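Local coordinates for protein glycogen synthase (Cyanobacterium sp. CLg1, PDB 6GNF) that belongs to the bacterial glycogen and starch synthases, two-domain glycosyltransferases of the GT-B fold, and holds ADP and a glycan in its interdomain cleft, at residues 28-40 and 113-125. Sequence-based numbering, arbitrary orientation.
Sequences STEVAPYSKTGGL and TPLVNKKLYGPKD. With ADP (adenosine-5'-diphosphate), chain F; GLC (alpha-D-glucopyranose), chain D; AC1 (4,6-dideoxy-4-{[(1S,4R,5S,6S)-4,5,6-trihydroxy-3-(hydroxymethyl)cyclohex-2-en-1-yl]amino}-alpha-D-glucopyranose), chain B.
The backbones come nearest at Ser35 and Asn117, whose CA atoms are 5.5 Å apart, and diverge to 8.1 Å between Thr29 CA and Leu120 CA. Lys36 N donates to Asn117 OD1 at 3.2 Å, and a water lies within hydrogen-bonding distance of both Lys36 O and Asn117 O. Tyr121 carries the other end. Its OH accepts from Thr29 OG1 (2.7 Å) and donates to Glu30 OE2 (2.8 Å). Both partners lie at the ring edge, and the two bonds hold the hydroxyl against segment 28-40. Glu30 OE2 takes Tyr121 OH on its anti side and Thr37 OG1 on its syn side, both tilted from the carboxylate plane. Thr37 N donates to Glu30 OE1 from above that plane. The carboxylate thus links Tyr121 to Thr37, and both line the glycan pocket. Thr37 OG1, set between its backbone N and carbonyl carbon (chi1 70°), also accepts from glucose O6 at 2.7 Å. Glucose C2 lies over one face of the Tyr121 ring, toward its rim, and Leu120 CB over the centre of the opposite face. Leu120 CD2 packs on Glu30 CG and Thr37 CG2, both at 3.8 Å. Gly39 N donates to ADP O2B, and helix 39-54 runs on from this segment. The loop after strand 23-27 meets the loop between helices 107-110 and 132-144, with Phe136 of helix 132-144 touching both Thr29 and Tyr121.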
ATOM      1  N   SER A  28       4.718  11.020  -3.449  1.00 45.11           N
ATOM      2  CA  SER A  28       3.532  10.196  -3.248  1.00 46.03           C
ATOM      3  C   SER A  28       2.380  10.994  -2.688  1.00 44.75           C
ATOM      4  O   SER A  28       2.548  12.119  -2.246  1.00 45.01           O
ATOM      5  CB  SER A  28       3.826   9.009  -2.315  1.00 49.10           C
ATOM      6  OG  SER A  28       4.074   9.390  -0.999  1.00 53.91           O
ATOM      7  N   THR A  29       1.223  10.353  -2.634  1.00 45.54           N
ATOM      8  CA  THR A  29       0.049  10.929  -1.981  1.00 45.92           C
ATOM      9  C   THR A  29       0.033  10.659  -0.481  1.00 45.50           C
ATOM     10  O   THR A  29      -0.730  11.286   0.229  1.00 47.40           O
ATOM     11  CB  THR A  29      -1.241  10.347  -2.579  1.00 47.31           C
ATOM     12  OG1 THR A  29      -1.104   8.921  -2.663  1.00 47.97           O
ATOM     13  CG2 THR A  29      -1.450  10.876  -3.959  1.00 48.37           C
ATOM     14  N   GLU A  30       0.844   9.703  -0.020  1.00 46.88           N
ATOM     15  CA  GLU A  30       0.793   9.253   1.365  1.00 48.21           C
ATOM     16  C   GLU A  30       2.185   9.172   1.962  1.00 48.16           C
ATOM     17  O   GLU A  30       3.082   8.603   1.350  1.00 46.94           O
ATOM     18  CB  GLU A  30       0.206   7.847   1.440  1.00 49.12           C
ATOM     19  CG  GLU A  30      -1.292   7.755   1.285  1.00 50.91           C
ATOM     20  CD  GLU A  30      -1.799   6.319   1.365  1.00 51.71           C
ATOM     21  OE1 GLU A  30      -1.249   5.493   2.138  1.00 50.92           O
ATOM     22  OE2 GLU A  30      -2.769   6.029   0.634  1.00 49.66           O
ATOM     23  N   VAL A  31       2.332   9.677   3.185  1.00 49.20           N
ATOM     24  CA  VAL A  31       3.546   9.468   3.982  1.00 48.75           C
ATOM     25  C   VAL A  31       3.135   9.272   5.439  1.00 48.67           C
ATOM     26  O   VAL A  31       2.696  10.209   6.094  1.00 50.51           O
ATOM     27  CB  VAL A  31       4.524  10.671   3.905  1.00 48.07           C
ATOM     28  CG1 VAL A  31       5.776  10.380   4.720  1.00 51.22           C
ATOM     29  CG2 VAL A  31       4.900  10.984   2.467  1.00 46.44           C
ATOM     30  N   ALA A  32       3.261   8.050   5.940  1.00 48.59           N
ATOM     31  CA  ALA A  32       2.932   7.779   7.334  1.00 49.86           C
ATOM     32  C   ALA A  32       3.929   8.505   8.226  1.00 49.61           C
ATOM     33  O   ALA A  32       5.073   8.706   7.835  1.00 49.51           O
ATOM     34  CB  ALA A  32       2.974   6.280   7.618  1.00 49.44           C
ATOM     35  N   PRO A  33       3.498   8.914   9.433  1.00 50.46           N
ATOM     36  CA  PRO A  33       2.157   8.782   9.998  1.00 51.08           C
ATOM     37  C   PRO A  33       1.239   9.968   9.673  1.00 50.73           C
ATOM     38  O   PRO A  33       0.123  10.031  10.142  1.00 53.35           O
ATOM     39  CB  PRO A  33       2.434   8.714  11.499  1.00 52.56           C
ATOM     40  CG  PRO A  33       3.646   9.575  11.685  1.00 52.02           C
ATOM     41  CD  PRO A  33       4.427   9.532  10.396  1.00 51.22           C
ATOM     42  N   TYR A  34       1.662  10.849   8.782  1.00 50.59           N
ATOM     43  CA  TYR A  34       0.920  12.078   8.504  1.00 51.26           C
ATOM     44  C   TYR A  34      -0.325  11.752   7.671  1.00 51.61           C
ATOM     45  O   TYR A  34      -1.424  12.238   7.928  1.00 51.80           O
ATOM     46  CB  TYR A  34       1.807  13.027   7.703  1.00 52.05           C
ATOM     47  CG  TYR A  34       3.117  13.397   8.372  1.00 54.38           C
ATOM     48  CD1 TYR A  34       3.197  14.518   9.202  1.00 56.03           C
ATOM     49  CD2 TYR A  34       4.279  12.647   8.165  1.00 53.30           C
ATOM     50  CE1 TYR A  34       4.386  14.874   9.813  1.00 58.45           C
ATOM     51  CE2 TYR A  34       5.470  12.993   8.774  1.00 55.75           C
ATOM     52  CZ  TYR A  34       5.524  14.110   9.598  1.00 59.82           C
ATOM     53  OH  TYR A  34       6.694  14.504  10.224  1.00 60.97           O
ATOM     54  N   SER A  35      -0.111  10.958   6.627  1.00 49.97           N
ATOM     55  CA  SER A  35      -1.171  10.561   5.734  1.00 52.68           C
ATOM     56  C   SER A  35      -0.985   9.086   5.370  1.00 53.73           C
ATOM     57  O   SER A  35       0.123   8.667   5.034  1.00 55.17           O
ATOM     58  CB  SER A  35      -1.123  11.455   4.483  1.00 50.37           C
ATOM     59  OG  SER A  35       0.146  11.426   3.854  1.00 46.91           O
ATOM     60  N   LYS A  36      -2.067   8.317   5.371  1.00 58.52           N
ATOM     61  CA  LYS A  36      -1.989   6.872   5.218  1.00 60.22           C
ATOM     62  C   LYS A  36      -3.382   6.282   5.092  1.00 61.27           C
ATOM     63  O   LYS A  36      -4.253   6.590   5.892  1.00 66.90           O
ATOM     64  CB  LYS A  36      -1.313   6.279   6.447  1.00 63.19           C
ATOM     65  CG  LYS A  36      -1.368   4.747   6.562  1.00 67.45           C
ATOM     66  CD  LYS A  36      -0.206   4.184   7.390  1.00 70.12           C
ATOM     67  CE  LYS A  36      -0.620   3.138   8.426  1.00 74.39           C
ATOM     68  NZ  LYS A  36      -1.110   1.869   7.824  1.00 76.63           N
ATOM     69  N   THR A  37      -3.574   5.449   4.073  1.00 59.55           N
ATOM     70  CA  THR A  37      -4.813   4.689   3.846  1.00 60.10           C
ATOM     71  C   THR A  37      -4.458   3.190   3.804  1.00 57.92           C
ATOM     72  O   THR A  37      -5.325   2.337   3.604  1.00 59.63           O
ATOM     73  CB  THR A  37      -5.472   5.072   2.496  1.00 59.41           C
ATOM     74  OG1 THR A  37      -4.679   4.590   1.386  1.00 56.70           O
ATOM     75  CG2 THR A  37      -5.681   6.585   2.381  1.00 59.56           C
ATOM     76  N   GLY A  38      -3.168   2.903   3.954  1.00 55.76           N
ATOM     77  CA  GLY A  38      -2.675   1.546   3.767  1.00 54.20           C
ATOM     78  C   GLY A  38      -1.155   1.472   3.709  1.00 51.39           C
ATOM     79  O   GLY A  38      -0.463   2.361   4.185  1.00 50.50           O
ATOM     80  N   GLY A  39      -0.656   0.436   3.041  1.00 49.56           N
ATOM     81  CA  GLY A  39       0.763   0.141   3.000  1.00 49.53           C
ATOM     82  C   GLY A  39       1.638   1.140   2.285  1.00 49.87           C
ATOM     83  O   GLY A  39       2.820   1.227   2.588  1.00 51.06           O
ATOM     84  N   LEU A  40       1.098   1.877   1.317  1.00 49.59           N
ATOM     85  CA  LEU A  40       1.895   2.872   0.604  1.00 49.68           C
ATOM     86  C   LEU A  40       2.559   3.852   1.569  1.00 47.96           C
ATOM     87  O   LEU A  40       3.751   4.124   1.481  1.00 49.43           O
ATOM     88  CB  LEU A  40       1.024   3.648  -0.388  1.00 50.05           C
ATOM     89  CG  LEU A  40       1.658   4.887  -1.034  1.00 50.53           C
ATOM     90  CD1 LEU A  40       2.921   4.521  -1.806  1.00 50.07           C
ATOM     91  CD2 LEU A  40       0.660   5.554  -1.951  1.00 51.21           C
ATOM     92  N   THR A 113     -11.899  18.262   3.384  1.00109.09           N
ATOM     93  CA  THR A 113     -12.628  17.870   4.583  1.00110.84           C
ATOM     94  C   THR A 113     -11.911  18.436   5.820  1.00110.43           C
ATOM     95  O   THR A 113     -10.678  18.550   5.822  1.00103.64           O
ATOM     96  CB  THR A 113     -12.764  16.324   4.670  1.00110.06           C
ATOM     97  OG1 THR A 113     -13.537  15.965   5.824  1.00111.16           O
ATOM     98  CG2 THR A 113     -11.390  15.636   4.731  1.00105.82           C
ATOM     99  N   PRO A 114     -12.677  18.815   6.867  1.00113.11           N
ATOM    100  CA  PRO A 114     -12.043  19.181   8.141  1.00111.98           C
ATOM    101  C   PRO A 114     -11.466  17.975   8.918  1.00110.17           C
ATOM    102  O   PRO A 114     -10.632  18.163   9.805  1.00107.29           O
ATOM    103  CB  PRO A 114     -13.178  19.852   8.926  1.00114.24           C
ATOM    104  CG  PRO A 114     -14.434  19.315   8.331  1.00115.52           C
ATOM    105  CD  PRO A 114     -14.132  19.064   6.882  1.00113.94           C
ATOM    106  N   LEU A 115     -11.893  16.757   8.575  1.00109.79           N
ATOM    107  CA  LEU A 115     -11.409  15.534   9.235  1.00108.07           C
ATOM    108  C   LEU A 115      -9.934  15.249   8.910  1.00102.91           C
ATOM    109  O   LEU A 115      -9.481  15.450   7.780  1.00 94.42           O
ATOM    110  CB  LEU A 115     -12.278  14.323   8.852  1.00108.15           C
ATOM    111  CG  LEU A 115     -13.710  14.276   9.406  1.00108.64           C
ATOM    112  CD1 LEU A 115     -14.559  13.278   8.631  1.00108.41           C
ATOM    113  CD2 LEU A 115     -13.724  13.939  10.891  1.00107.90           C
ATOM    114  N   VAL A 116      -9.199  14.778   9.920  1.00104.38           N
ATOM    115  CA  VAL A 116      -7.751  14.562   9.812  1.00103.02           C
ATOM    116  C   VAL A 116      -7.400  13.173   9.249  1.00102.56           C
ATOM    117  O   VAL A 116      -7.849  12.148   9.774  1.00103.27           O
ATOM    118  CB  VAL A 116      -7.027  14.803  11.170  1.00105.12           C
ATOM    119  CG1 VAL A 116      -7.338  16.197  11.702  1.00104.61           C
ATOM    120  CG2 VAL A 116      -7.389  13.742  12.212  1.00108.42           C
ATOM    121  N   ASN A 117      -6.604  13.156   8.173  1.00 97.92           N
ATOM    122  CA  ASN A 117      -6.168  11.914   7.507  1.00 95.31           C
ATOM    123  C   ASN A 117      -7.336  11.024   7.052  1.00 96.57           C
ATOM    124  O   ASN A 117      -7.334   9.809   7.274  1.00 94.96           O
ATOM    125  CB  ASN A 117      -5.199  11.123   8.409  1.00 89.64           C
ATOM    126  CG  ASN A 117      -4.408  10.056   7.648  1.00 85.52           C
ATOM    127  OD1 ASN A 117      -4.714   9.708   6.501  1.00 78.60           O
ATOM    128  ND2 ASN A 117      -3.396   9.518   8.304  1.00 83.64           N
ATOM    129  N   LYS A 118      -8.340  11.644   6.435  1.00 98.16           N
ATOM    130  CA  LYS A 118      -9.490  10.919   5.893  1.00 96.80           C
ATOM    131  C   LYS A 118      -9.858  11.518   4.546  1.00 92.75           C
ATOM    132  O   LYS A 118      -9.637  12.713   4.310  1.00 92.34           O
ATOM    133  CB  LYS A 118     -10.698  10.997   6.839  1.00101.00           C
ATOM    134  CG  LYS A 118     -10.348  11.149   8.312  1.00103.02           C
ATOM    135  CD  LYS A 118     -11.492  10.744   9.225  1.00106.33           C
ATOM    136  CE  LYS A 118     -11.518   9.239   9.439  1.00105.60           C
ATOM    137  NZ  LYS A 118     -12.446   8.877  10.540  1.00108.12           N
ATOM    138  N   LYS A 119     -10.400  10.683   3.662  1.00 87.65           N
ATOM    139  CA  LYS A 119     -10.901  11.137   2.362  1.00 86.02           C
ATOM    140  C   LYS A 119      -9.817  11.827   1.524  1.00 78.40           C
ATOM    141  O   LYS A 119      -9.998  12.947   1.030  1.00 73.98           O
ATOM    142  CB  LYS A 119     -12.122  12.046   2.557  1.00 89.27           C
ATOM    143  CG  LYS A 119     -13.267  11.353   3.281  1.00 92.72           C
ATOM    144  CD  LYS A 119     -14.227  12.343   3.911  1.00 96.62           C
ATOM    145  CE  LYS A 119     -15.204  11.627   4.826  1.00100.42           C
ATOM    146  NZ  LYS A 119     -16.150  12.569   5.486  1.00105.16           N
ATOM    147  N   LEU A 120      -8.686  11.141   1.388  1.00 73.35           N
ATOM    148  CA  LEU A 120      -7.593  11.584   0.526  1.00 73.34           C
ATOM    149  C   LEU A 120      -7.985  11.542  -0.964  1.00 72.01           C
ATOM    150  O   LEU A 120      -7.676  12.469  -1.713  1.00 68.46           O
ATOM    151  CB  LEU A 120      -6.335  10.725   0.745  1.00 74.53           C
ATOM    152  CG  LEU A 120      -5.420  11.058   1.932  1.00 76.99           C
ATOM    153  CD1 LEU A 120      -6.147  11.024   3.272  1.00 80.50           C
ATOM    154  CD2 LEU A 120      -4.236  10.103   1.944  1.00 74.83           C
ATOM    155  N   TYR A 121      -8.669  10.470  -1.378  1.00 69.65           N
ATOM    156  CA  TYR A 121      -8.952  10.219  -2.802  1.00 69.23           C
ATOM    157  C   TYR A 121     -10.400  10.508  -3.222  1.00 69.81           C
ATOM    158  O   TYR A 121     -10.676  10.667  -4.413  1.00 66.71           O
ATOM    159  CB  TYR A 121      -8.574   8.776  -3.167  1.00 67.01           C
ATOM    160  CG  TYR A 121      -7.150   8.444  -2.787  1.00 66.86           C
ATOM    161  CD1 TYR A 121      -6.073   9.032  -3.445  1.00 63.45           C
ATOM    162  CD2 TYR A 121      -6.874   7.570  -1.745  1.00 67.06           C
ATOM    163  CE1 TYR A 121      -4.762   8.753  -3.079  1.00 62.28           C
ATOM    164  CE2 TYR A 121      -5.570   7.280  -1.383  1.00 66.65           C
ATOM    165  CZ  TYR A 121      -4.518   7.876  -2.047  1.00 63.30           C
ATOM    166  OH  TYR A 121      -3.232   7.572  -1.664  1.00 60.06           O
ATOM    167  N   GLY A 122     -11.313  10.574  -2.255  1.00 70.64           N
ATOM    168  CA  GLY A 122     -12.712  10.910  -2.529  1.00 74.24           C
ATOM    169  C   GLY A 122     -13.553  10.987  -1.264  1.00 76.37           C
ATOM    170  O   GLY A 122     -13.075  10.663  -0.182  1.00 77.60           O
ATOM    171  N   PRO A 123     -14.816  11.424  -1.389  1.00 82.04           N
ATOM    172  CA  PRO A 123     -15.698  11.571  -0.223  1.00 86.76           C
ATOM    173  C   PRO A 123     -16.201  10.235   0.366  1.00 90.63           C
ATOM    174  O   PRO A 123     -16.157  10.048   1.582  1.00 92.28           O
ATOM    175  CB  PRO A 123     -16.861  12.418  -0.764  1.00 87.40           C
ATOM    176  CG  PRO A 123     -16.883  12.167  -2.232  1.00 86.32           C
ATOM    177  CD  PRO A 123     -15.482  11.810  -2.650  1.00 83.94           C
ATOM    178  N   LYS A 124     -16.665   9.334  -0.499  1.00 95.25           N
ATOM    179  CA  LYS A 124     -17.168   8.011  -0.095  1.00 99.37           C
ATOM    180  C   LYS A 124     -16.041   6.963  -0.146  1.00 99.49           C
ATOM    181  O   LYS A 124     -14.881   7.314  -0.370  1.00 99.46           O
ATOM    182  CB  LYS A 124     -18.335   7.587  -1.005  1.00101.59           C
ATOM    183  CG  LYS A 124     -19.724   7.835  -0.445  1.00103.28           C
ATOM    184  CD  LYS A 124     -20.765   7.133  -1.307  1.00105.35           C
ATOM    185  CE  LYS A 124     -22.168   7.312  -0.759  1.00109.57           C
ATOM    186  NZ  LYS A 124     -22.588   8.739  -0.769  1.00111.92           N
ATOM    187  N   ASP A 125     -16.395   5.690   0.057  1.00101.48           N
ATOM    188  CA  ASP A 125     -15.436   4.574   0.047  1.00102.35           C
ATOM    189  C   ASP A 125     -14.761   4.349  -1.319  1.00103.30           C
ATOM    190  O   ASP A 125     -13.544   4.516  -1.452  1.00102.77           O
ATOM    191  CB  ASP A 125     -16.129   3.282   0.512  1.00104.56           C
ATOM    192  CG  ASP A 125     -15.166   2.103   0.638  1.00103.95           C
ATOM    193  OD1 ASP A 125     -14.186   2.208   1.406  1.00104.53           O
ATOM    194  OD2 ASP A 125     -15.388   1.077  -0.042  1.00102.20           O
TER
HETATM  195  PB  ADP F 601      -2.919  -2.568   1.766  1.00 64.14           P
HETATM  196  O1B ADP F 601      -3.138  -3.344   0.493  1.00 64.43           O
HETATM  197  O2B ADP F 601      -1.755  -1.619   1.696  1.00 64.53           O
HETATM  198  O3B ADP F 601      -4.185  -2.000   2.350  1.00 60.91           O
HETATM  199  PA  ADP F 601      -1.018  -3.857   3.508  1.00 84.47           P
HETATM  200  O1A ADP F 601       0.117  -3.609   2.524  1.00 69.12           O
HETATM  201  O2A ADP F 601      -1.066  -5.133   4.338  1.00 82.66           O
HETATM  202  O3A ADP F 601      -2.465  -3.731   2.790  1.00 74.64           O
HETATM  203  O5' ADP F 601      -1.085  -2.610   4.535  1.00 84.56           O
HETATM  204  C5' ADP F 601      -2.282  -2.294   5.255  1.00 81.96           C
HETATM  205  C4' ADP F 601      -1.874  -1.723   6.609  1.00 81.16           C
HETATM  206  O4' ADP F 601      -2.970  -1.103   7.285  1.00 75.86           O
HETATM  207  C3' ADP F 601      -1.375  -2.825   7.520  1.00 81.16           C
HETATM  208  O3' ADP F 601      -0.205  -2.341   8.188  1.00 85.18           O
HETATM  209  C2' ADP F 601      -2.522  -3.088   8.469  1.00 76.78           C
HETATM  210  O2' ADP F 601      -1.992  -3.439   9.744  1.00 80.62           O
HETATM  211  C1' ADP F 601      -3.285  -1.775   8.506  1.00 75.05           C
HETATM  212  N9  ADP F 601      -4.768  -1.869   8.591  1.00 73.68           N
HETATM  213  C8  ADP F 601      -5.614  -2.234   7.604  1.00 74.67           C
HETATM  214  N7  ADP F 601      -6.910  -2.173   8.017  1.00 71.25           N
HETATM  215  C5  ADP F 601      -6.903  -1.745   9.291  1.00 70.72           C
HETATM  216  C6  ADP F 601      -7.910  -1.455  10.333  1.00 69.42           C
HETATM  217  N6  ADP F 601      -9.227  -1.614  10.094  1.00 72.60           N
HETATM  218  N1  ADP F 601      -7.477  -1.031  11.539  1.00 70.28           N
HETATM  219  C2  ADP F 601      -6.173  -0.866  11.815  1.00 70.62           C
HETATM  220  N3  ADP F 601      -5.206  -1.109  10.911  1.00 72.08           N
HETATM  221  C4  ADP F 601      -5.495  -1.538   9.659  1.00 71.99           C
HETATM  222  C1  GLC D   2      -8.104   4.739  -4.326  1.00 63.66           C
HETATM  223  C2  GLC D   2      -6.770   5.206  -4.930  1.00 61.89           C
HETATM  224  C3  GLC D   2      -5.717   4.116  -4.748  1.00 61.77           C
HETATM  225  C4  GLC D   2      -5.597   3.751  -3.271  1.00 61.78           C
HETATM  226  C5  GLC D   2      -6.966   3.268  -2.774  1.00 61.14           C
HETATM  227  C6  GLC D   2      -6.971   2.791  -1.313  1.00 60.16           C
HETATM  228  O2  GLC D   2      -6.906   5.485  -6.328  1.00 56.57           O
HETATM  229  O3  GLC D   2      -4.450   4.523  -5.263  1.00 56.20           O
HETATM  230  O4  GLC D   2      -4.590   2.739  -3.150  1.00 59.14           O
HETATM  231  O5  GLC D   2      -7.921   4.325  -2.960  1.00 62.57           O
HETATM  232  O6  GLC D   2      -6.618   3.841  -0.398  1.00 61.92           O
HETATM  233  C1  AC1 B   3      -3.527   3.068  -2.257  1.00 62.34           C
HETATM  234  O2  AC1 B   3      -2.122   3.294  -4.234  1.00 58.64           O
HETATM  235  C2  AC1 B   3      -2.188   2.724  -2.911  1.00 61.16           C
HETATM  236  C4A AC1 B   3       1.440  -3.301  -0.779  1.00 50.53           C
HETATM  237  C3  AC1 B   3      -1.952   1.213  -2.962  1.00 59.84           C
HETATM  238  O3  AC1 B   3      -0.610   1.012  -3.416  1.00 59.98           O
HETATM  239  C4  AC1 B   3      -2.182   0.550  -1.585  1.00 59.69           C
HETATM  240  N4A AC1 B   3      -1.963  -0.915  -1.556  1.00 53.32           N
HETATM  241  C5  AC1 B   3      -3.604   0.925  -1.142  1.00 60.63           C
HETATM  242  O5  AC1 B   3      -3.711   2.349  -1.029  1.00 64.51           O
HETATM  243  C6  AC1 B   3      -3.991   0.331   0.203  1.00 63.55           C
HETATM  244  C1B AC1 B   3      -0.727  -1.603  -1.937  1.00 49.71           C
HETATM  245  C2B AC1 B   3      -0.800  -3.158  -1.893  1.00 51.61           C
HETATM  246  O2B AC1 B   3      -2.107  -3.664  -1.643  1.00 50.03           O
HETATM  247  C3B AC1 B   3       0.043  -3.844  -0.841  1.00 48.80           C
HETATM  248  O3B AC1 B   3       0.144  -5.232  -1.156  1.00 51.50           O
HETATM  249  O4  AC1 B   3       2.047  -3.884   0.379  1.00 51.99           O
HETATM  250  C5B AC1 B   3       1.427  -1.798  -0.677  1.00 47.20           C
HETATM  251  C7B AC1 B   3       0.438  -1.055  -1.149  1.00 47.15           C
HETATM  252  C6B AC1 B   3       2.606  -1.117  -0.058  1.00 44.05           C
HETATM  253  O6B AC1 B   3       3.750  -1.487  -0.830  1.00 46.47           O
HETATM  254  O   HOH W   1      -6.748   7.823   5.762  1.00 67.64           O